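Local coordinates for putative type VI secretion protein (Escherichia coli, PDB 6SJL) that probably acts as a phospholipase effector of the type VI secretion system, hydrolysing membrane lipids with an alpha/beta-hydrolase-type catalytic domain, at residues E[41-46]-E[159-164]; E[195-200]-E[248-253]; E[269-274]-E[295-300]; E[291-296]-E[533-538]. One frame throughout, in Å; residues are numbered along the deposited sequence.

Interaction 1 of 4, residues E[41-46]-E[159-164]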
loop_
_atom_site.group_PDB
_atom_site.type_symbol
_atom_site.label_atom_id
_atom_site.label_comp_id
_atom_site.label_asym_id
_atom_site.label_seq_id
_atom_site.Cartn_x
_atom_site.Cartn_y
_atom_site.Cartn_z
ATOM N N ILE E 41 -47.394 -13.000 26.740
ATOM C CA ILE E 41 -46.293 -12.877 25.798
ATOM C C ILE E 41 -46.366 -14.067 24.863
ATOM O O ILE E 41 -46.515 -15.204 25.314
ATOM C CB ILE E 41 -44.942 -12.831 26.526
ATOM C CG1 ILE E 41 -45.072 -12.095 27.844
ATOM C CG2 ILE E 41 -43.945 -12.096 25.712
ATOM C CD1 ILE E 41 -45.218 -10.638 27.669
ATOM N N PHE E 42 -46.305 -13.811 23.565
ATOM C CA PHE E 42 -46.481 -14.844 22.550
ATOM C C PHE E 42 -45.312 -14.786 21.585
ATOM O O PHE E 42 -45.270 -13.934 20.699
ATOM C CB PHE E 42 -47.801 -14.675 21.827
ATOM C CG PHE E 42 -48.984 -14.976 22.669
ATOM C CD1 PHE E 42 -49.700 -13.973 23.260
ATOM C CD2 PHE E 42 -49.376 -16.264 22.878
ATOM C CE1 PHE E 42 -50.769 -14.257 24.037
ATOM C CE2 PHE E 42 -50.446 -16.541 23.655
ATOM C CZ PHE E 42 -51.140 -15.539 24.233
ATOM N N PHE E 43 -44.363 -15.690 21.770
ATOM C CA PHE E 43 -43.182 -15.776 20.927
ATOM C C PHE E 43 -43.433 -16.825 19.859
ATOM O O PHE E 43 -43.494 -18.013 20.157
ATOM C CB PHE E 43 -41.969 -16.160 21.752
ATOM C CG PHE E 43 -41.485 -15.115 22.683
ATOM C CD1 PHE E 43 -40.604 -14.162 22.263
ATOM C CD2 PHE E 43 -41.858 -15.131 23.996
ATOM C CE1 PHE E 43 -40.138 -13.238 23.121
ATOM C CE2 PHE E 43 -41.390 -14.205 24.847
ATOM C CZ PHE E 43 -40.529 -13.259 24.411
ATOM N N ASP E 44 -43.567 -16.401 18.621
ATOM C CA ASP E 44 -43.901 -17.356 17.585
ATOM C C ASP E 44 -42.650 -18.031 17.044
ATOM O O ASP E 44 -41.532 -17.537 17.187
ATOM C CB ASP E 44 -44.641 -16.657 16.453
ATOM C CG ASP E 44 -45.561 -17.570 15.715
ATOM O OD1 ASP E 44 -45.693 -18.737 16.117
ATOM O OD2 ASP E 44 -46.142 -17.126 14.714
ATOM N N GLY E 45 -42.850 -19.173 16.400
ATOM C CA GLY E 45 -41.850 -19.747 15.525
ATOM C C GLY E 45 -41.923 -19.031 14.199
ATOM O O GLY E 45 -42.277 -17.853 14.129
ATOM N N THR E 46 -41.595 -19.727 13.128
ATOM C CA THR E 46 -41.906 -19.169 11.823
ATOM C C THR E 46 -43.422 -19.183 11.663
ATOM O O THR E 46 -44.066 -20.216 11.867
ATOM C CB THR E 46 -41.220 -19.953 10.712
ATOM O OG1 THR E 46 -39.814 -19.985 10.962
ATOM C CG2 THR E 46 -41.438 -19.277 9.396
ATOM N N THR E 159 -32.426 -11.356 21.518
ATOM C CA THR E 159 -32.951 -10.188 20.825
ATOM C C THR E 159 -34.475 -10.188 20.807
ATOM O O THR E 159 -35.108 -9.128 20.840
ATOM C CB THR E 159 -32.382 -10.132 19.419
ATOM O OG1 THR E 159 -30.958 -10.094 19.504
ATOM C CG2 THR E 159 -32.855 -8.894 18.716
ATOM N N LYS E 160 -35.087 -11.366 20.774
ATOM C CA LYS E 160 -36.534 -11.443 20.797
ATOM C C LYS E 160 -37.071 -11.114 22.172
ATOM O O LYS E 160 -38.157 -10.549 22.284
ATOM C CB LYS E 160 -37.000 -12.826 20.365
ATOM C CG LYS E 160 -37.063 -13.050 18.874
ATOM C CD LYS E 160 -37.806 -11.968 18.154
ATOM C CE LYS E 160 -37.619 -12.101 16.673
ATOM N NZ LYS E 160 -38.465 -11.153 15.928
ATOM N N THR E 161 -36.332 -11.444 23.228
ATOM C CA THR E 161 -36.764 -10.990 24.549
ATOM C C THR E 161 -36.666 -9.468 24.682
ATOM O O THR E 161 -37.495 -8.844 25.354
ATOM C CB THR E 161 -35.966 -11.698 25.634
ATOM O OG1 THR E 161 -34.570 -11.501 25.412
ATOM C CG2 THR E 161 -36.259 -13.157 25.594
ATOM N N ASP E 162 -35.686 -8.855 24.020
ATOM C CA ASP E 162 -35.633 -7.393 23.941
ATOM C C ASP E 162 -36.861 -6.826 23.230
ATOM O O ASP E 162 -37.513 -5.881 23.708
ATOM C CB ASP E 162 -34.367 -6.982 23.200
ATOM C CG ASP E 162 -33.119 -7.438 23.896
ATOM O OD1 ASP E 162 -32.022 -7.018 23.484
ATOM O OD2 ASP E 162 -33.235 -8.210 24.867
ATOM N N GLU E 163 -37.168 -7.379 22.059
ATOM C CA GLU E 163 -38.389 -7.020 21.353
ATOM C C GLU E 163 -39.620 -7.241 22.217
ATOM O O GLU E 163 -40.601 -6.506 22.099
ATOM C CB GLU E 163 -38.478 -7.826 20.061
ATOM C CG GLU E 163 -39.809 -7.764 19.360
ATOM C CD GLU E 163 -39.695 -8.030 17.877
ATOM O OE1 GLU E 163 -38.558 -8.218 17.400
ATOM O OE2 GLU E 163 -40.740 -8.058 17.191
ATOM N N ALA E 164 -39.586 -8.234 23.099
ATOM C CA ALA E 164 -40.706 -8.456 24.002
ATOM C C ALA E 164 -40.814 -7.343 25.024
ATOM O O ALA E 164 -41.918 -6.977 25.421
ATOM C CB ALA E 164 -40.568 -9.802 24.703
#
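F43, at the end of strand 25-43, reaches helix 156-177 with the far end of its ring. The bond from CA to CB does not aim at the helix. CG lies beside the backbone N and anti to the carbonyl carbon (chi1 -70°), and this sends the ring across to it. CB itself stays near the strand and packs on the backbone of G199. The contact with the helix begins at CE1, on the rim of the ring. F43 CE1 lies 3.4 Å from K160 O, and that oxygen sits close to the ring plane. K160 O also accepts the helix bond from A164 N (2.8 Å), so the ring edge meets a carbonyl already used by the helix. F43 CE1 also comes within 4.2 Å of K160 CB. At the tip, F43 CZ touches A164 CB at 3.5 Å, from an oblique direction. T161 CG2 lies beyond CZ at 4.4 Å. A second strand residue adds to this patch: I41 CG2 is 4.2 Å from A164 CB. The small methyl of A164 therefore serves both I41 and F43.

The polar end of K160 leads away from F43. Its NZ forms a salt bridge with E163 OE1 (3.3 Å), one turn along the same helix. A202 and A203 of helix 199-211 also pack on F43, and F206 of that helix packs on I41. Strand and helix run in roughly opposite senses; the axes of the short segments stand 147° apart. This is a helix laid over a mainly parallel central sheet, as in alpha/beta-hydrolase folds.

Interaction 2 of 4, residues E[195-200]-E[248-253]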
loop_
_atom_site.group_PDB
_atom_site.type_symbol
_atom_site.label_atom_id
_atom_site.label_comp_id
_atom_site.label_asym_id
_atom_site.label_seq_id
_atom_site.Cartn_x
_atom_site.Cartn_y
_atom_site.Cartn_z
ATOM N N GLY E 195 -44.391 -19.913 23.659
ATOM C CA GLY E 195 -43.430 -19.909 22.576
ATOM C C GLY E 195 -43.473 -21.190 21.784
ATOM O O GLY E 195 -43.885 -22.235 22.282
ATOM N N PHE E 196 -43.045 -21.096 20.528
ATOM C CA PHE E 196 -42.893 -22.252 19.653
ATOM C C PHE E 196 -41.504 -22.212 19.033
ATOM O O PHE E 196 -41.179 -21.329 18.242
ATOM C CB PHE E 196 -43.961 -22.316 18.585
ATOM C CG PHE E 196 -43.745 -23.426 17.611
ATOM C CD1 PHE E 196 -43.373 -24.671 18.052
ATOM C CD2 PHE E 196 -43.866 -23.226 16.266
ATOM C CE1 PHE E 196 -43.145 -25.671 17.178
ATOM C CE2 PHE E 196 -43.644 -24.238 15.402
ATOM C CZ PHE E 196 -43.290 -25.453 15.858
ATOM N N SER E 197 -40.673 -23.145 19.473
ATOM C CA SER E 197 -39.475 -23.651 18.817
ATOM C C SER E 197 -38.227 -22.805 18.827
ATOM O O SER E 197 -37.132 -23.326 18.979
ATOM C CB SER E 197 -39.796 -23.868 17.350
ATOM O OG SER E 197 -38.624 -23.860 16.566
ATOM N N ARG E 198 -38.369 -21.514 18.776
ATOM C CA ARG E 198 -37.292 -20.603 19.094
ATOM C C ARG E 198 -37.844 -19.414 19.811
ATOM O O ARG E 198 -37.087 -18.663 20.425
ATOM C CB ARG E 198 -36.540 -20.167 17.839
ATOM C CG ARG E 198 -35.437 -21.113 17.434
ATOM C CD ARG E 198 -34.464 -20.449 16.524
ATOM N NE ARG E 198 -35.087 -20.151 15.246
ATOM C CZ ARG E 198 -34.423 -19.945 14.120
ATOM N NH1 ARG E 198 -33.108 -20.001 14.109
ATOM N NH2 ARG E 198 -35.077 -19.689 13.009
ATOM N N GLY E 199 -39.144 -19.187 19.678
ATOM C CA GLY E 199 -39.909 -18.490 20.664
ATOM C C GLY E 199 -40.180 -19.299 21.897
ATOM O O GLY E 199 -40.594 -18.733 22.900
ATOM N N ALA E 200 -39.980 -20.612 21.853
ATOM C CA ALA E 200 -39.976 -21.368 23.098
ATOM C C ALA E 200 -38.667 -21.173 23.831
ATOM O O ALA E 200 -38.648 -21.050 25.054
ATOM C CB ALA E 200 -40.229 -22.846 22.844
ATOM N N ALA E 248 -33.480 -24.478 20.841
ATOM C CA ALA E 248 -32.715 -23.269 21.113
ATOM C C ALA E 248 -32.089 -22.683 19.858
ATOM O O ALA E 248 -32.026 -21.461 19.699
ATOM C CB ALA E 248 -31.640 -23.565 22.149
ATOM N N ALA E 249 -31.603 -23.530 18.963
ATOM C CA ALA E 249 -30.987 -23.062 17.735
ATOM C C ALA E 249 -31.329 -24.021 16.617
ATOM O O ALA E 249 -31.363 -25.233 16.824
ATOM C CB ALA E 249 -29.473 -22.955 17.866
ATOM N N ILE E 250 -31.600 -23.473 15.441
ATOM C CA ILE E 250 -31.748 -24.289 14.247
ATOM C C ILE E 250 -30.572 -24.002 13.332
ATOM O O ILE E 250 -30.608 -23.067 12.527
ATOM C CB ILE E 250 -33.089 -24.028 13.551
ATOM C CG1 ILE E 250 -34.228 -24.330 14.514
ATOM C CG2 ILE E 250 -33.194 -24.864 12.317
ATOM C CD1 ILE E 250 -35.509 -23.699 14.164
ATOM N N GLY E 251 -29.523 -24.800 13.453
ATOM C CA GLY E 251 -28.278 -24.485 12.800
ATOM C C GLY E 251 -27.278 -23.910 13.772
ATOM O O GLY E 251 -27.348 -24.178 14.970
ATOM N N GLY E 252 -26.354 -23.106 13.281
ATOM C CA GLY E 252 -25.322 -22.567 14.139
ATOM C C GLY E 252 -24.425 -21.662 13.342
ATOM O O GLY E 252 -24.670 -21.388 12.169
ATOM N N ILE E 253 -23.381 -21.181 14.002
ATOM C CA ILE E 253 -22.413 -20.342 13.315
ATOM C C ILE E 253 -21.014 -20.887 13.524
ATOM O O ILE E 253 -20.035 -20.249 13.139
ATOM C CB ILE E 253 -22.496 -18.882 13.786
ATOM C CG1 ILE E 253 -22.197 -18.788 15.271
ATOM C CG2 ILE E 253 -23.838 -18.290 13.474
ATOM C CD1 ILE E 253 -21.629 -17.481 15.665
#
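The main contact is between R198 and I250, and it is one of van der Waals packing. I250 CD1 lies over one face of the R198 guanidinium, offset toward its rim, 3.7 Å from R198 NE and 3.9 Å from R198 CZ. The arginine chain bends at chi3 (-68°), and the two side chains cross obliquely. R198 NH1 runs on toward the I250 backbone, 4.0 Å from I250 N. I250 CD1 also reaches the neighbouring residue, at 3.9 Å from S197 OG. Nearer the arginine backbone, R198 CG passes A248 O at 4.1 Å.

The backbone bonds lie within 195-200. F196 O accepts from both R198 N (2.9 Å) and G199 N (3.3 Å), which approach from the same face of its carbonyl. These bonds close a tight turn between strand 184-195 and helix 199-211, with R198 at the N-cap position. The sequence G195-F196-S197-R198-G199 matches the GXSXG nucleophile elbow of alpha/beta hydrolases. S197 has the positive phi (76°) expected of the nucleophile there.

Among polar side-chain contacts, S197 OG makes a weak hydrogen bond to H310 NE2. S197, H310 and D245 have the geometry of a possible catalytic triad.

Interaction 3 of 4, residues E[269-274]-E[295-300]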
loop_
_atom_site.group_PDB
_atom_site.type_symbol
_atom_site.label_atom_id
_atom_site.label_comp_id
_atom_site.label_asym_id
_atom_site.label_seq_id
_atom_site.Cartn_x
_atom_site.Cartn_y
_atom_site.Cartn_z
ATOM N N LEU E 269 -31.967 -21.071 29.329
ATOM C CA LEU E 269 -33.075 -21.974 29.063
ATOM C C LEU E 269 -33.426 -22.834 30.257
ATOM O O LEU E 269 -34.164 -23.809 30.113
ATOM C CB LEU E 269 -32.756 -22.886 27.886
ATOM C CG LEU E 269 -32.593 -22.270 26.521
ATOM C CD1 LEU E 269 -32.288 -23.389 25.615
ATOM C CD2 LEU E 269 -33.853 -21.575 26.124
ATOM N N GLU E 270 -32.917 -22.498 31.428
ATOM C CA GLU E 270 -33.036 -23.352 32.592
ATOM C C GLU E 270 -34.189 -22.859 33.437
ATOM O O GLU E 270 -34.256 -21.674 33.770
ATOM C CB GLU E 270 -31.737 -23.361 33.388
ATOM C CG GLU E 270 -30.527 -23.599 32.515
ATOM C CD GLU E 270 -30.561 -24.959 31.851
ATOM O OE1 GLU E 270 -30.936 -25.931 32.532
ATOM O OE2 GLU E 270 -30.228 -25.057 30.650
ATOM N N LEU E 271 -35.094 -23.757 33.772
ATOM C CA LEU E 271 -36.326 -23.381 34.443
ATOM C C LEU E 271 -36.271 -23.916 35.865
ATOM O O LEU E 271 -36.564 -25.088 36.112
ATOM C CB LEU E 271 -37.537 -23.898 33.681
ATOM C CG LEU E 271 -37.639 -23.420 32.236
ATOM C CD1 LEU E 271 -38.848 -24.006 31.571
ATOM C CD2 LEU E 271 -37.669 -21.917 32.169
ATOM N N ARG E 272 -35.925 -23.073 36.762
ATOM C CA ARG E 272 -35.804 -23.350 38.177
ATOM C C ARG E 272 -37.163 -23.204 38.850
ATOM O O ARG E 272 -37.989 -22.400 38.416
ATOM C CB ARG E 272 -34.791 -22.403 38.801
ATOM C CG ARG E 272 -33.408 -22.576 38.207
ATOM C CD ARG E 272 -32.337 -21.853 38.991
ATOM N NE ARG E 272 -32.662 -20.460 39.277
ATOM C CZ ARG E 272 -32.302 -19.830 40.391
ATOM N NH1 ARG E 272 -31.629 -20.482 41.327
ATOM N NH2 ARG E 272 -32.621 -18.556 40.578
ATOM N N PRO E 273 -37.426 -23.963 39.915
ATOM C CA PRO E 273 -38.811 -24.172 40.360
ATOM C C PRO E 273 -39.611 -22.912 40.638
ATOM O O PRO E 273 -40.821 -22.983 40.858
ATOM C CB PRO E 273 -38.640 -25.000 41.635
ATOM C CG PRO E 273 -37.346 -25.645 41.495
ATOM C CD PRO E 273 -36.472 -24.703 40.752
ATOM N N SER E 274 -38.960 -21.755 40.645
ATOM C CA SER E 274 -39.638 -20.493 40.892
ATOM C C SER E 274 -39.652 -19.602 39.663
ATOM O O SER E 274 -39.919 -18.403 39.772
ATOM C CB SER E 274 -38.987 -19.770 42.068
ATOM O OG SER E 274 -37.596 -19.618 41.859
ATOM N N ASN E 295 -34.805 -29.128 23.530
ATOM C CA ASN E 295 -34.398 -28.688 24.854
ATOM C C ASN E 295 -35.523 -29.084 25.787
ATOM O O ASN E 295 -36.529 -28.387 25.890
ATOM C CB ASN E 295 -34.148 -27.192 24.878
ATOM C CG ASN E 295 -32.759 -26.845 24.488
ATOM O OD1 ASN E 295 -31.889 -26.688 25.333
ATOM N ND2 ASN E 295 -32.526 -26.737 23.194
ATOM N N SER E 296 -35.365 -30.207 26.465
ATOM C CA SER E 296 -36.471 -30.767 27.210
ATOM C C SER E 296 -36.450 -30.304 28.656
ATOM O O SER E 296 -35.395 -30.071 29.244
ATOM C CB SER E 296 -36.440 -32.286 27.156
ATOM O OG SER E 296 -37.330 -32.824 28.102
ATOM N N ILE E 297 -37.641 -30.163 29.219
ATOM C CA ILE E 297 -37.833 -29.859 30.623
ATOM C C ILE E 297 -38.321 -31.094 31.373
ATOM O O ILE E 297 -38.916 -30.986 32.433
ATOM C CB ILE E 297 -38.786 -28.669 30.807
ATOM C CG1 ILE E 297 -40.220 -29.062 30.475
ATOM C CG2 ILE E 297 -38.374 -27.543 29.917
ATOM C CD1 ILE E 297 -41.194 -27.932 30.582
ATOM N N LYS E 298 -38.074 -32.270 30.813
ATOM C CA LYS E 298 -38.572 -33.508 31.383
ATOM C C LYS E 298 -37.868 -33.796 32.698
ATOM O O LYS E 298 -36.666 -33.558 32.839
ATOM C CB LYS E 298 -38.354 -34.655 30.403
ATOM C CG LYS E 298 -39.069 -35.919 30.756
ATOM C CD LYS E 298 -40.550 -35.738 30.580
ATOM C CE LYS E 298 -41.289 -37.034 30.800
ATOM N NZ LYS E 298 -42.757 -36.858 30.660
ATOM N N GLY E 299 -38.626 -34.301 33.669
ATOM C CA GLY E 299 -38.122 -34.553 34.993
ATOM C C GLY E 299 -38.168 -33.345 35.901
ATOM O O GLY E 299 -38.284 -33.495 37.120
ATOM N N MET E 300 -38.074 -32.153 35.331
ATOM C CA MET E 300 -38.092 -30.903 36.070
ATOM C C MET E 300 -39.443 -30.207 36.053
ATOM O O MET E 300 -39.849 -29.649 37.075
ATOM C CB MET E 300 -37.034 -29.963 35.499
ATOM C CG MET E 300 -36.971 -28.638 36.173
ATOM S SD MET E 300 -36.464 -28.734 37.885
ATOM C CE MET E 300 -37.271 -27.268 38.481
#
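L271 O is met by two neighbours from the same part of the chain. It accepts a hydrogen bond from W301 NE1, and the methyl of M300 packs against it, with M300 CE 3.3 Å from L271 O. M300 CG leaves anti to the backbone N (chi1 179°), and the chain then bends at chi2. The methionine thus reaches over to 269-274. Its methyl also touches the ring of P273, with M300 CE 3.4 Å from P273 CG and 3.5 Å from P273 CD. The two side chains cross at about a right angle. This end of the contact lies near the surface, where M539 also packs on M300.

Further in, leucine and isoleucine meet by their branches. L271 CD1 lies 3.9 Å from I297 CG2, and V279 of strand 278-284 packs against both residues. At the other end, L269 CD1 rests on the amide group of N295, 3.7 Å from N295 CG. These side chains also cross at about a right angle. R204 of helix 199-211 bonds to both backbones here, through L269 O and N295 O.

Segment 295-300 is braced by its own turn. S296 OG accepts from K298 N (2.9 Å) in an ST turn, and S296 OG also bonds to E303 OE1, which takes I297 N as well. M300 N bonds back to I297 O at 3.2 Å. In these two largely irregular segments L269, L271 and P273 meet N295, I297 and M300 in turn. They belong to the connections before strands 278-284 and 303-306, neighbouring parallel strands of the central sheet, in what is probably an alpha/beta-hydrolase-type domain.

Interaction 4 of 4, residues E[291-296]-E[533-538]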
loop_
_atom_site.group_PDB
_atom_site.type_symbol
_atom_site.label_atom_id
_atom_site.label_comp_id
_atom_site.label_asym_id
_atom_site.label_seq_id
_atom_site.Cartn_x
_atom_site.Cartn_y
_atom_site.Cartn_z
ATOM N N ASN E 291 -31.102 -30.442 12.877
ATOM C CA ASN E 291 -31.093 -29.060 13.307
ATOM C C ASN E 291 -32.176 -28.763 14.319
ATOM O O ASN E 291 -32.161 -27.688 14.917
ATOM C CB ASN E 291 -31.250 -28.152 12.101
ATOM C CG ASN E 291 -30.031 -28.130 11.234
ATOM O OD1 ASN E 291 -28.915 -28.066 11.719
ATOM N ND2 ASN E 291 -30.237 -28.179 9.942
ATOM N N PHE E 292 -33.084 -29.690 14.550
ATOM C CA PHE E 292 -34.192 -29.488 15.462
ATOM C C PHE E 292 -33.970 -30.427 16.628
ATOM O O PHE E 292 -34.563 -31.495 16.707
ATOM C CB PHE E 292 -35.511 -29.729 14.767
ATOM C CG PHE E 292 -35.840 -28.682 13.770
ATOM C CD1 PHE E 292 -35.169 -28.614 12.579
ATOM C CD2 PHE E 292 -36.766 -27.729 14.047
ATOM C CE1 PHE E 292 -35.449 -27.642 11.686
ATOM C CE2 PHE E 292 -37.042 -26.757 13.151
ATOM C CZ PHE E 292 -36.387 -26.712 11.973
ATOM N N SER E 293 -33.116 -30.005 17.542
ATOM C CA SER E 293 -32.759 -30.777 18.716
ATOM C C SER E 293 -33.511 -30.222 19.908
ATOM O O SER E 293 -33.519 -29.011 20.129
ATOM C CB SER E 293 -31.257 -30.721 18.957
ATOM O OG SER E 293 -30.579 -31.532 18.028
ATOM N N LEU E 294 -34.130 -31.105 20.674
ATOM C CA LEU E 294 -35.041 -30.688 21.719
ATOM C C LEU E 294 -34.289 -30.183 22.933
ATOM O O LEU E 294 -33.259 -30.731 23.317
ATOM C CB LEU E 294 -35.937 -31.850 22.118
ATOM C CG LEU E 294 -36.968 -31.655 23.212
ATOM C CD1 LEU E 294 -37.947 -30.569 22.869
ATOM C CD2 LEU E 294 -37.675 -32.950 23.397
ATOM N N ASN E 295 -34.805 -29.128 23.530
ATOM C CA ASN E 295 -34.398 -28.688 24.854
ATOM C C ASN E 295 -35.523 -29.084 25.787
ATOM O O ASN E 295 -36.529 -28.387 25.890
ATOM C CB ASN E 295 -34.148 -27.192 24.878
ATOM C CG ASN E 295 -32.759 -26.845 24.488
ATOM O OD1 ASN E 295 -31.889 -26.688 25.333
ATOM N ND2 ASN E 295 -32.526 -26.737 23.194
ATOM N N SER E 296 -35.365 -30.207 26.465
ATOM C CA SER E 296 -36.471 -30.767 27.210
ATOM C C SER E 296 -36.450 -30.304 28.656
ATOM O O SER E 296 -35.395 -30.071 29.244
ATOM C CB SER E 296 -36.440 -32.286 27.156
ATOM O OG SER E 296 -37.330 -32.824 28.102
ATOM N N ILE E 533 -32.956 -40.558 15.610
ATOM C CA ILE E 533 -33.305 -40.281 16.994
ATOM C C ILE E 533 -32.918 -38.847 17.293
ATOM O O ILE E 533 -31.754 -38.463 17.143
ATOM C CB ILE E 533 -32.647 -41.266 17.971
ATOM C CG1 ILE E 533 -31.162 -41.415 17.668
ATOM C CG2 ILE E 533 -33.344 -42.598 17.927
ATOM C CD1 ILE E 533 -30.444 -42.293 18.637
ATOM N N ARG E 534 -33.900 -38.058 17.698
ATOM C CA ARG E 534 -33.686 -36.645 17.935
ATOM C C ARG E 534 -32.786 -36.440 19.141
ATOM O O ARG E 534 -32.934 -37.106 20.166
ATOM C CB ARG E 534 -35.031 -35.965 18.146
ATOM C CG ARG E 534 -35.025 -34.481 18.109
ATOM C CD ARG E 534 -36.246 -34.001 18.797
ATOM N NE ARG E 534 -36.587 -32.633 18.473
ATOM C CZ ARG E 534 -37.718 -32.065 18.842
ATOM N NH1 ARG E 534 -38.594 -32.759 19.542
ATOM N NH2 ARG E 534 -37.966 -30.812 18.526
ATOM N N SER E 535 -31.837 -35.522 19.011
ATOM C CA SER E 535 -31.003 -35.151 20.139
ATOM C C SER E 535 -31.806 -34.322 21.117
ATOM O O SER E 535 -32.488 -33.374 20.733
ATOM C CB SER E 535 -29.778 -34.374 19.681
ATOM O OG SER E 535 -28.913 -35.195 18.935
ATOM N N VAL E 536 -31.725 -34.685 22.386
ATOM C CA VAL E 536 -32.461 -34.029 23.448
ATOM C C VAL E 536 -31.439 -33.470 24.418
ATOM O O VAL E 536 -30.559 -34.198 24.887
ATOM C CB VAL E 536 -33.416 -34.991 24.151
ATOM C CG1 VAL E 536 -34.281 -34.240 25.101
ATOM C CG2 VAL E 536 -34.251 -35.709 23.135
ATOM N N TRP E 537 -31.510 -32.176 24.677
ATOM C CA TRP E 537 -30.714 -31.560 25.723
ATOM C C TRP E 537 -31.590 -31.373 26.946
ATOM O O TRP E 537 -32.573 -30.638 26.895
ATOM C CB TRP E 537 -30.148 -30.225 25.259
ATOM C CG TRP E 537 -29.673 -30.269 23.854
ATOM C CD1 TRP E 537 -30.059 -29.459 22.835
ATOM C CD2 TRP E 537 -28.726 -31.183 23.303
ATOM N NE1 TRP E 537 -29.416 -29.810 21.682
ATOM C CE2 TRP E 537 -28.586 -30.865 21.946
ATOM C CE3 TRP E 537 -27.975 -32.236 23.828
ATOM C CZ2 TRP E 537 -27.734 -31.564 21.106
ATOM C CZ3 TRP E 537 -27.136 -32.925 22.995
ATOM C CH2 TRP E 537 -27.018 -32.588 21.650
ATOM N N TYR E 538 -31.251 -32.043 28.034
ATOM C CA TYR E 538 -31.982 -31.838 29.269
ATOM C C TYR E 538 -31.337 -30.721 30.076
ATOM O O TYR E 538 -30.319 -30.147 29.691
ATOM C CB TYR E 538 -32.053 -33.128 30.074
ATOM C CG TYR E 538 -32.751 -34.228 29.335
ATOM C CD1 TYR E 538 -34.072 -34.514 29.581
ATOM C CD2 TYR E 538 -32.086 -34.983 28.394
ATOM C CE1 TYR E 538 -34.715 -35.509 28.908
ATOM C CE2 TYR E 538 -32.722 -35.983 27.716
ATOM C CZ TYR E 538 -34.039 -36.241 27.978
ATOM O OH TYR E 538 -34.689 -37.243 27.305
#
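A short two-stranded parallel sheet joins 294-295 to 536-537, close to the C-terminal end of the model. L294 pairs with V536 and N295 with W537. L294 N donates to S535 O (2.8 Å), and L294 O accepts from W537 N (2.6 Å). S296 N then donates to W537 O (2.9 Å). This alternation is the normal parallel pattern.

R534 extends it on the side-chain level. Its chain is straight from CG to NE, with CG anti to the backbone N (chi1 -167°). R534 NE donates to F292 O at 2.9 Å, with an N-H...O angle of 165°. The oxygen is in the guanidinium plane, but NE stands above the carbonyl plane. L294 CB lies over one guanidinium face, toward its rim, 3.7 Å from R534 CZ. R534 NH2 forms a salt bridge with D245, a member of the possible Ser-His-Asp triad.

L294 and V536 lie side by side, pointing the same way. V536 CG1 also packs on S296 CB at 3.6 Å. On the face of N295 and W537, the indole reaches S293, with W537 NE1 3.4 Å from S293 CB.

L294 packs on T283 and R534 on A284, both of strand 278-284, and N295 bonds through its backbone to T246.

Overall arrangement
The four interactions appear to belong to one alpha/beta-hydrolase-like domain. Interactions 1 and 2 adjoin, with centres about 11 Å apart; F43 O and F196 N probably form a hydrogen bond there, where strand 25-43 ends beside the residue that follows strand 184-195. Along the chain interaction 1 closes before interaction 2 opens. Interactions 3 and 4 come later and share N295 and S296. Interaction 2 touches both: A248 packs on L269 and N295, and I250 packs on F292. Interaction 1 touches neither of them. Interaction 4, whose centre is about 11 Å from that of interaction 2, brings segment 533-538 back beside loops around the possible catalytic triad.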